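Long-range contacts in D-alanyl-lipoteichoic acid synthetase (PDB 3BMA), which probably takes part in the D-alanylation of lipoteichoic acid during cell wall biogenesis: residues R42-F47 with R69-Y74; Q109-N114 with P273-L278; I293-P298 with A334-D339. The protein carries 1 engineered substitution. All blocks are in the same frame, centred on the assembly; numbering follows the deposited sequence.

Interaction 1: residues R42-F47 with R69-Y74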
loop_
_atom_site.group_PDB
_atom_site.type_symbol
_atom_site.label_atom_id
_atom_site.label_comp_id
_atom_site.label_asym_id
_atom_site.label_seq_id
_atom_site.Cartn_x
_atom_site.Cartn_y
_atom_site.Cartn_z
ATOM N N ARG C 42 20.121 -8.050 35.299
ATOM C CA ARG C 42 20.330 -9.044 34.256
ATOM C C ARG C 42 19.329 -10.187 34.367
ATOM O O ARG C 42 19.302 -10.912 35.360
ATOM C CB ARG C 42 21.761 -9.576 34.306
ATOM C CG ARG C 42 22.086 -10.595 33.240
ATOM C CD ARG C 42 23.439 -11.204 33.499
ATOM N NE ARG C 42 23.761 -12.250 32.534
ATOM C CZ ARG C 42 24.720 -13.153 32.707
ATOM N NH1 ARG C 42 25.453 -13.145 33.815
ATOM N NH2 ARG C 42 24.944 -14.069 31.775
ATOM N N PHE C 43 18.492 -10.320 33.344
ATOM C CA PHE C 43 17.594 -11.453 33.227
ATOM C C PHE C 43 18.127 -12.396 32.154
ATOM O O PHE C 43 18.580 -11.953 31.096
ATOM C CB PHE C 43 16.160 -11.002 32.924
ATOM C CG PHE C 43 15.406 -10.516 34.138
ATOM C CD1 PHE C 43 14.672 -11.403 34.920
ATOM C CD2 PHE C 43 15.425 -9.168 34.496
ATOM C CE1 PHE C 43 13.975 -10.953 36.053
ATOM C CE2 PHE C 43 14.726 -8.711 35.622
ATOM C CZ PHE C 43 14.005 -9.602 36.400
ATOM N N VAL C 44 18.092 -13.692 32.450
ATOM C CA VAL C 44 18.650 -14.720 31.576
ATOM C C VAL C 44 17.526 -15.639 31.104
ATOM O O VAL C 44 16.786 -16.181 31.929
ATOM C CB VAL C 44 19.743 -15.558 32.302
ATOM C CG1 VAL C 44 20.355 -16.603 31.365
ATOM C CG2 VAL C 44 20.829 -14.660 32.848
ATOM N N PRO C 45 17.386 -15.805 29.773
ATOM C CA PRO C 45 16.391 -16.717 29.221
ATOM C C PRO C 45 16.647 -18.161 29.639
ATOM O O PRO C 45 17.705 -18.724 29.336
ATOM C CB PRO C 45 16.577 -16.558 27.704
ATOM C CG PRO C 45 17.227 -15.245 27.531
ATOM C CD PRO C 45 18.143 -15.127 28.704
ATOM N N PHE C 46 15.684 -18.736 30.355
ATOM C CA PHE C 46 15.711 -20.147 30.724
ATOM C C PHE C 46 14.659 -20.900 29.912
ATOM O O PHE C 46 13.500 -20.996 30.320
ATOM C CB PHE C 46 15.448 -20.318 32.224
ATOM C CG PHE C 46 16.687 -20.241 33.091
ATOM C CD1 PHE C 46 17.617 -19.211 32.940
ATOM C CD2 PHE C 46 16.899 -21.186 34.090
ATOM C CE1 PHE C 46 18.745 -19.139 33.757
ATOM C CE2 PHE C 46 18.023 -21.121 34.916
ATOM C CZ PHE C 46 18.947 -20.096 34.748
ATOM N N PHE C 47 15.069 -21.423 28.759
ATOM C CA PHE C 47 14.177 -22.182 27.888
ATOM C C PHE C 47 14.007 -23.626 28.349
ATOM O O PHE C 47 14.986 -24.306 28.649
ATOM C CB PHE C 47 14.714 -22.221 26.458
ATOM C CG PHE C 47 15.009 -20.878 25.862
ATOM C CD1 PHE C 47 13.988 -20.081 25.364
ATOM C CD2 PHE C 47 16.316 -20.432 25.746
ATOM C CE1 PHE C 47 14.255 -18.849 24.787
ATOM C CE2 PHE C 47 16.596 -19.196 25.169
ATOM C CZ PHE C 47 15.562 -18.400 24.693
ATOM N N ARG C 69 22.133 -12.978 43.319
ATOM C CA ARG C 69 23.108 -13.294 42.276
ATOM C C ARG C 69 23.206 -12.202 41.212
ATOM O O ARG C 69 22.372 -11.296 41.164
ATOM C CB ARG C 69 22.793 -14.657 41.650
ATOM C CG ARG C 69 22.926 -15.804 42.638
ATOM C CD ARG C 69 22.821 -17.147 41.965
ATOM N NE ARG C 69 23.296 -18.213 42.843
ATOM C CZ ARG C 69 23.273 -19.508 42.539
ATOM N NH1 ARG C 69 22.797 -19.916 41.373
ATOM N NH2 ARG C 69 23.732 -20.397 43.403
ATOM N N SER C 70 24.227 -12.292 40.364
ATOM C CA SER C 70 24.443 -11.318 39.288
ATOM C C SER C 70 23.465 -11.485 38.113
ATOM O O SER C 70 23.591 -10.805 37.090
ATOM C CB SER C 70 25.896 -11.375 38.798
ATOM O OG SER C 70 26.263 -12.690 38.411
ATOM N N TYR C 71 22.499 -12.386 38.274
ATOM C CA TYR C 71 21.480 -12.657 37.265
ATOM C C TYR C 71 20.186 -13.162 37.904
ATOM O O TYR C 71 20.191 -13.632 39.042
ATOM C CB TYR C 71 21.992 -13.671 36.231
ATOM C CG TYR C 71 22.250 -15.061 36.773
ATOM C CD1 TYR C 71 23.513 -15.424 37.240
ATOM C CD2 TYR C 71 21.236 -16.023 36.802
ATOM C CE1 TYR C 71 23.756 -16.701 37.740
ATOM C CE2 TYR C 71 21.467 -17.297 37.308
ATOM C CZ TYR C 71 22.730 -17.631 37.769
ATOM O OH TYR C 71 22.962 -18.894 38.262
ATOM N N ARG C 72 19.088 -13.050 37.157
ATOM C CA ARG C 72 17.828 -13.709 37.483
ATOM C C ARG C 72 17.390 -14.535 36.277
ATOM O O ARG C 72 17.543 -14.088 35.144
ATOM C CB ARG C 72 16.739 -12.692 37.820
ATOM C CG ARG C 72 16.976 -11.860 39.074
ATOM C CD ARG C 72 17.046 -12.718 40.337
ATOM N NE ARG C 72 17.230 -11.910 41.545
ATOM C CZ ARG C 72 18.397 -11.437 41.980
ATOM N NH1 ARG C 72 19.519 -11.679 41.312
ATOM N NH2 ARG C 72 18.443 -10.718 43.093
ATOM N N PRO C 73 16.876 -15.757 36.505
ATOM C CA PRO C 73 16.292 -16.513 35.395
ATOM C C PRO C 73 14.959 -15.923 34.933
ATOM O O PRO C 73 14.148 -15.518 35.766
ATOM C CB PRO C 73 16.062 -17.910 35.995
ATOM C CG PRO C 73 16.829 -17.933 37.286
ATOM C CD PRO C 73 16.843 -16.520 37.765
ATOM N N TYR C 74 14.766 -15.836 33.617
ATOM C CA TYR C 74 13.439 -15.616 33.046
ATOM C C TYR C 74 12.975 -16.949 32.483
ATOM O O TYR C 74 13.459 -17.396 31.447
ATOM C CB TYR C 74 13.431 -14.536 31.952
ATOM C CG TYR C 74 12.030 -14.019 31.654
ATOM C CD1 TYR C 74 11.585 -12.812 32.187
ATOM C CD2 TYR C 74 11.140 -14.752 30.861
ATOM C CE1 TYR C 74 10.296 -12.345 31.935
ATOM C CE2 TYR C 74 9.847 -14.295 30.607
ATOM C CZ TYR C 74 9.434 -13.091 31.145
ATOM O OH TYR C 74 8.160 -12.634 30.888
#
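F46 and P73 lie side by side where strand 43-47 runs parallel to strand 72-76. F46 can be followed outward. Its CB rests 3.6 Å from Y74 O. With chi1 at -88°, CG stands beside the backbone N, and the ring is carried alongside the proline. P73 CB sits over the F46 ring, 3.5 Å from its centroid and 6° off the normal, a CH-pi contact. All six ring carbons lie 3.7 to 3.9 Å from P73 CB. CD1 and CE1 also approach P73 CA, and CE2 and CZ approach P73 CG. W52 packs edge-to-face with the same ring.

F43 and R72 meet on the other side of the sheet, F43 CE1 lying 3.7 Å from R72 CB. R72 forms a salt bridge with E65.

Four backbone bonds fix the register: R72 N to R42 O, V44 N to R72 O (2.8 Å), Y74 N to V44 O (2.7 Å) and F46 N to Y74 O. This pairing belongs to a beta-alpha-beta unit, with helix 60-66 between the strands. Within 69-74, R72 and Y74 carry the bonds. P73, which has no N-H, falls between them, so its missing donor is not needed here. The pairing continues with a backbone bond between F46 and L76.

Interaction 2: residues Q109-N114 with P273-L278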
loop_
_atom_site.group_PDB
_atom_site.type_symbol
_atom_site.label_atom_id
_atom_site.label_comp_id
_atom_site.label_asym_id
_atom_site.label_seq_id
_atom_site.Cartn_x
_atom_site.Cartn_y
_atom_site.Cartn_z
ATOM N N GLN C 109 12.902 -37.266 25.840
ATOM C CA GLN C 109 11.535 -37.755 25.654
ATOM C C GLN C 109 10.692 -36.885 24.705
ATOM O O GLN C 109 9.617 -37.311 24.275
ATOM C CB GLN C 109 10.832 -37.999 27.002
ATOM C CG GLN C 109 10.470 -36.753 27.804
ATOM C CD GLN C 109 9.006 -36.364 27.686
ATOM O OE1 GLN C 109 8.683 -35.203 27.442
ATOM N NE2 GLN C 109 8.113 -37.333 27.869
ATOM N N TRP C 110 11.182 -35.685 24.371
ATOM C CA TRP C 110 10.577 -34.863 23.311
ATOM C C TRP C 110 10.884 -35.452 21.943
ATOM O O TRP C 110 10.312 -35.035 20.935
ATOM C CB TRP C 110 11.102 -33.425 23.303
ATOM C CG TRP C 110 11.005 -32.645 24.575
ATOM C CD1 TRP C 110 10.210 -32.904 25.658
ATOM C CD2 TRP C 110 11.715 -31.441 24.876
ATOM N NE1 TRP C 110 10.403 -31.943 26.625
ATOM C CE2 TRP C 110 11.319 -31.032 26.169
ATOM C CE3 TRP C 110 12.661 -30.673 24.183
ATOM C CZ2 TRP C 110 11.847 -29.897 26.788
ATOM C CZ3 TRP C 110 13.169 -29.537 24.792
ATOM C CH2 TRP C 110 12.758 -29.158 26.084
ATOM N N PHE C 111 11.806 -36.407 21.905
ATOM C CA PHE C 111 12.255 -36.974 20.649
ATOM C C PHE C 111 11.458 -38.234 20.287
ATOM O O PHE C 111 12.018 -39.245 19.860
ATOM C CB PHE C 111 13.776 -37.186 20.652
ATOM C CG PHE C 111 14.566 -35.899 20.661
ATOM C CD1 PHE C 111 14.761 -35.189 21.843
ATOM C CD2 PHE C 111 15.110 -35.391 19.484
ATOM C CE1 PHE C 111 15.479 -33.998 21.853
ATOM C CE2 PHE C 111 15.845 -34.196 19.485
ATOM C CZ PHE C 111 16.029 -33.499 20.677
ATOM N N SER C 112 10.135 -38.124 20.446
ATOM C CA SER C 112 9.182 -39.172 20.090
ATOM C C SER C 112 9.040 -39.274 18.571
ATOM O O SER C 112 9.405 -38.348 17.850
ATOM C CB SER C 112 7.827 -38.877 20.735
ATOM O OG SER C 112 6.821 -39.760 20.268
ATOM N N LYS C 113 8.494 -40.392 18.089
ATOM C CA LYS C 113 8.364 -40.632 16.643
ATOM C C LYS C 113 7.464 -39.603 15.946
ATOM O O LYS C 113 7.725 -39.214 14.809
ATOM C CB LYS C 113 7.987 -42.104 16.338
ATOM C CG LYS C 113 6.520 -42.422 16.009
ATOM C CD LYS C 113 6.265 -42.463 14.493
ATOM C CE LYS C 113 6.455 -43.850 13.903
ATOM N NZ LYS C 113 5.224 -44.670 14.051
ATOM N N ASN C 114 6.427 -39.156 16.652
ATOM C CA ASN C 114 5.494 -38.158 16.137
ATOM C C ASN C 114 5.908 -36.728 16.486
ATOM O O ASN C 114 5.419 -35.771 15.887
ATOM C CB ASN C 114 4.076 -38.460 16.627
ATOM C CG ASN C 114 3.568 -39.810 16.138
ATOM O OD1 ASN C 114 3.809 -40.197 14.989
ATOM N ND2 ASN C 114 2.866 -40.534 17.008
ATOM N N PRO C 273 11.079 -36.052 14.331
ATOM C CA PRO C 273 11.143 -34.736 13.677
ATOM C C PRO C 273 11.730 -33.642 14.588
ATOM O O PRO C 273 12.138 -32.589 14.097
ATOM C CB PRO C 273 9.675 -34.441 13.343
ATOM C CG PRO C 273 8.896 -35.221 14.336
ATOM C CD PRO C 273 9.684 -36.467 14.588
ATOM N N GLU C 274 11.777 -33.910 15.895
ATOM C CA GLU C 274 12.361 -33.009 16.895
ATOM C C GLU C 274 13.870 -32.767 16.703
ATOM O O GLU C 274 14.404 -31.754 17.164
ATOM C CB GLU C 274 12.053 -33.537 18.306
ATOM C CG GLU C 274 12.518 -32.674 19.491
ATOM C CD GLU C 274 11.782 -31.357 19.627
ATOM O OE1 GLU C 274 10.605 -31.264 19.220
ATOM O OE2 GLU C 274 12.385 -30.407 20.163
ATOM N N TYR C 275 14.548 -33.691 16.022
ATOM C CA TYR C 275 15.947 -33.493 15.636
ATOM C C TYR C 275 16.090 -32.375 14.603
ATOM O O TYR C 275 17.056 -31.609 14.644
ATOM C CB TYR C 275 16.562 -34.789 15.096
ATOM C CG TYR C 275 16.799 -35.851 16.145
ATOM C CD1 TYR C 275 15.951 -36.949 16.251
ATOM C CD2 TYR C 275 17.878 -35.764 17.025
ATOM C CE1 TYR C 275 16.162 -37.931 17.215
ATOM C CE2 TYR C 275 18.097 -36.736 17.989
ATOM C CZ TYR C 275 17.237 -37.815 18.078
ATOM O OH TYR C 275 17.450 -38.780 19.030
ATOM N N ASN C 276 15.129 -32.281 13.683
ATOM C CA ASN C 276 15.129 -31.205 12.698
ATOM C C ASN C 276 14.631 -29.889 13.299
ATOM O O ASN C 276 15.061 -28.820 12.875
ATOM C CB ASN C 276 14.294 -31.553 11.465
ATOM C CG ASN C 276 14.658 -32.884 10.835
ATOM O OD1 ASN C 276 13.779 -33.596 10.354
ATOM N ND2 ASN C 276 15.944 -33.217 10.810
ATOM N N ASP C 277 13.729 -29.975 14.282
ATOM C CA ASP C 277 13.215 -28.790 14.978
ATOM C C ASP C 277 14.305 -28.164 15.833
ATOM O O ASP C 277 14.363 -26.944 15.962
ATOM C CB ASP C 277 12.006 -29.124 15.866
ATOM C CG ASP C 277 10.744 -29.461 15.073
ATOM O OD1 ASP C 277 10.736 -29.325 13.830
ATOM O OD2 ASP C 277 9.747 -29.874 15.710
ATOM N N LEU C 278 15.155 -29.010 16.421
ATOM C CA LEU C 278 16.302 -28.564 17.229
ATOM C C LEU C 278 17.294 -27.766 16.390
ATOM O O LEU C 278 17.860 -26.785 16.863
ATOM C CB LEU C 278 16.999 -29.757 17.903
ATOM C CG LEU C 278 18.305 -29.544 18.685
ATOM C CD1 LEU C 278 18.078 -28.737 19.964
ATOM C CD2 LEU C 278 18.958 -30.881 18.996
HETATM O O HOH W 1 8.857 -32.740 20.649
#
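The F111 ring has E274 CG over the centre of one face, a CH-pi contact 3.6 Å from the centroid. At its edge, near the ring plane, L278 CD2 lies 4.3 Å from F111 CZ. The same ring turns an edge toward the face of Y275. F111 CD2 stands 3.4 Å above the Y275 plane, close to its centre. The centroids are 4.5 Å apart and the planes meet at 51°, an inclined edge-to-face pair. Y275 also has a cation-pi contact with K320, and its OH is hydrogen-bonded to Y269 O.

E274 reaches the ring with its aliphatic part. CG is anti to the backbone N (chi1 -177°), and the bend at chi2 (68°) turns the carboxylate off the ring. The carboxylate and ring planes are nearly perpendicular. OE2 is hydrogen-bonded to S83 OG. One water lies 2.7 Å from both E274 OE1 and W110 O and bridges helix and loop; it has more acceptors in reach than protons. E274 CB and CG also press on W110 O.

The contact fastens the loop that follows strand 101-105 to the beginning of helix 274-287. In the loop, F111 is the centre of an inverse gamma turn, closed by a weak bond from S112 N to W110 O. S272, just ahead of the helix segment, ties the two parts together: its OG is hydrogen-bonded to S112 O and to E274 N.

P273 makes the other end of the contact. Its ring sits against loop carbonyls, with CD 3.4 Å from K113 O and CG 3.8 Å from N114 O. K113 and N114 are exposed. A glycerol, probably from crystallisation, makes a weak hydrogen bond with K113 N.

Interaction 3: residues I293-P298 with A334-D339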
loop_
_atom_site.group_PDB
_atom_site.type_symbol
_atom_site.label_atom_id
_atom_site.label_comp_id
_atom_site.label_asym_id
_atom_site.label_seq_id
_atom_site.Cartn_x
_atom_site.Cartn_y
_atom_site.Cartn_z
ATOM N N ILE C 293 24.003 -22.945 27.456
ATOM C CA ILE C 293 24.314 -24.191 28.147
ATOM C C ILE C 293 23.112 -25.128 28.030
ATOM O O ILE C 293 21.996 -24.768 28.398
ATOM C CB ILE C 293 24.797 -23.986 29.618
ATOM C CG1 ILE C 293 25.220 -25.326 30.238
ATOM C CG2 ILE C 293 23.756 -23.254 30.473
ATOM C CD1 ILE C 293 26.203 -25.201 31.398
ATOM N N PHE C 294 23.345 -26.312 27.475
ATOM C CA PHE C 294 22.290 -27.310 27.301
ATOM C C PHE C 294 22.192 -28.269 28.483
ATOM O O PHE C 294 23.205 -28.687 29.050
ATOM C CB PHE C 294 22.479 -28.077 25.993
ATOM C CG PHE C 294 22.466 -27.195 24.776
ATOM C CD1 PHE C 294 21.262 -26.738 24.244
ATOM C CD2 PHE C 294 23.657 -26.795 24.179
ATOM C CE1 PHE C 294 21.238 -25.919 23.126
ATOM C CE2 PHE C 294 23.646 -25.968 23.059
ATOM C CZ PHE C 294 22.436 -25.532 22.532
ATOM N N ILE C 295 20.960 -28.603 28.853
ATOM C CA ILE C 295 20.702 -29.510 29.966
ATOM C C ILE C 295 20.030 -30.766 29.427
ATOM O O ILE C 295 19.000 -30.688 28.755
ATOM C CB ILE C 295 19.788 -28.860 31.039
ATOM C CG1 ILE C 295 20.186 -27.399 31.324
ATOM C CG2 ILE C 295 19.710 -29.726 32.304
ATOM C CD1 ILE C 295 21.566 -27.187 31.944
ATOM N N ILE C 296 20.629 -31.920 29.701
ATOM C CA ILE C 296 20.043 -33.191 29.293
ATOM C C ILE C 296 19.628 -33.969 30.542
ATOM O O ILE C 296 20.477 -34.553 31.209
ATOM C CB ILE C 296 20.998 -34.020 28.400
ATOM C CG1 ILE C 296 21.530 -33.168 27.241
ATOM C CG2 ILE C 296 20.284 -35.258 27.863
ATOM C CD1 ILE C 296 22.441 -33.912 26.276
ATOM N N PRO C 297 18.320 -33.959 30.870
ATOM C CA PRO C 297 17.776 -34.615 32.062
ATOM C C PRO C 297 17.714 -36.139 31.935
ATOM O O PRO C 297 17.654 -36.663 30.815
ATOM C CB PRO C 297 16.344 -34.055 32.155
ATOM C CG PRO C 297 16.274 -32.943 31.164
ATOM C CD PRO C 297 17.254 -33.296 30.104
ATOM N N PRO C 298 17.750 -36.854 33.076
ATOM C CA PRO C 298 17.462 -38.278 33.040
ATOM C C PRO C 298 15.974 -38.586 33.223
ATOM O O PRO C 298 15.177 -37.695 33.538
ATOM C CB PRO C 298 18.240 -38.801 34.243
ATOM C CG PRO C 298 18.150 -37.697 35.237
ATOM C CD PRO C 298 18.111 -36.409 34.438
ATOM N N ALA C 334 25.487 -29.732 30.028
ATOM C CA ALA C 334 25.320 -30.310 31.356
ATOM C C ALA C 334 24.473 -31.583 31.261
ATOM O O ALA C 334 23.246 -31.550 31.369
ATOM C CB ALA C 334 24.697 -29.301 32.308
ATOM N N ASP C 335 25.159 -32.703 31.046
ATOM C CA ASP C 335 24.540 -34.005 30.829
ATOM C C ASP C 335 24.273 -34.706 32.162
ATOM O O ASP C 335 25.200 -35.019 32.908
ATOM C CB ASP C 335 25.471 -34.848 29.951
ATOM C CG ASP C 335 24.806 -36.091 29.388
ATOM O OD1 ASP C 335 25.336 -36.629 28.392
ATOM O OD2 ASP C 335 23.769 -36.536 29.922
ATOM N N PHE C 336 22.999 -34.958 32.443
ATOM C CA PHE C 336 22.586 -35.620 33.678
ATOM C C PHE C 336 21.855 -36.926 33.409
ATOM O O PHE C 336 21.303 -37.516 34.330
ATOM C CB PHE C 336 21.682 -34.709 34.514
ATOM C CG PHE C 336 22.307 -33.397 34.882
ATOM C CD1 PHE C 336 23.344 -33.336 35.810
ATOM C CD2 PHE C 336 21.850 -32.215 34.310
ATOM C CE1 PHE C 336 23.923 -32.117 36.154
ATOM C CE2 PHE C 336 22.420 -30.991 34.650
ATOM C CZ PHE C 336 23.460 -30.943 35.573
ATOM N N SER C 337 21.880 -37.381 32.155
ATOM C CA SER C 337 21.132 -38.560 31.710
ATOM C C SER C 337 21.479 -39.886 32.404
ATOM O O SER C 337 20.690 -40.833 32.356
ATOM C CB SER C 337 21.283 -38.733 30.200
ATOM O OG SER C 337 22.590 -39.174 29.880
ATOM N N LYS C 338 22.654 -39.958 33.027
ATOM C CA LYS C 338 23.061 -41.148 33.787
ATOM C C LYS C 338 22.780 -41.021 35.292
ATOM O O LYS C 338 23.086 -41.932 36.065
ATOM C CB LYS C 338 24.541 -41.475 33.540
ATOM C CG LYS C 338 24.840 -42.060 32.162
ATOM C CD LYS C 338 26.341 -42.240 31.957
ATOM C CE LYS C 338 26.660 -42.861 30.604
ATOM N NZ LYS C 338 28.081 -42.620 30.215
ATOM N N ASP C 339 22.180 -39.903 35.700
ATOM C CA ASP C 339 21.907 -39.634 37.120
ATOM C C ASP C 339 20.468 -39.948 37.531
ATOM O O ASP C 339 19.956 -39.371 38.493
ATOM C CB ASP C 339 22.227 -38.175 37.472
ATOM C CG ASP C 339 23.623 -37.753 37.044
ATOM O OD1 ASP C 339 24.510 -38.622 36.909
ATOM O OD2 ASP C 339 23.834 -36.539 36.853
#
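I296 and F336 are joined through the backbone: F336 N donates to I296 O at 2.8 Å, in the carbonyl plane. Two more backbone bonds precede it, A334 N to F294 O (2.7 Å) and I296 N to A334 O (3.1 Å). Together the three bonds pair I295 with A334 and I296 with D335, both in parallel register.

Between the parallel strands the chain crosses over through helices 301-307 and 311-326. This beta-alpha-beta crossover is consistent with the SGNH hydrolase-like fold to which the DltD family is assigned. Strand 333-335 is an outermost strand of the sheet within this chain.

Among apolar contacts, I295 CD1 meets A334 CB at 3.8 Å. I295 CG2, anti to the backbone N, comes to the F336 ring at its edge, 3.8 Å from CE2. P298 CD lies 4.0 Å from F336 CB.

A separate van der Waals approach sets the P298 ring against the type I turn F336-D339, with CG 3.3 Å from F336 O.

Polar side-chain bonds hold the second segment as it leaves the sheet. D335 OD2 accepts S337 N at 3.0 Å, an Asx turn. D335 OD1 forms a salt bridge with R322.

In the fold
Interactions 1 and 3 lie in one parallel sheet, in the order 72-76, 43-47, 101-105, 291-296, 333-335. Each joins an outermost strand of the chain's sheet to its inner neighbour, and strand 101-105 runs between the two pairs. Their centres are about 20 Å apart, and helix 355-369 packs on both. Interaction 2 holds the loop leaving that middle strand. Its helix 274-287 leads into strand 291-296 of interaction 3. The centres of interactions 2 and 3 are about 17 Å apart. Helix 311-326 touches both. Interactions 1 and 2 lie on opposite sides of the chain's centre, about 27 Å apart between centres. Bound glycerol comes within about 3 Å of the K113 side chain.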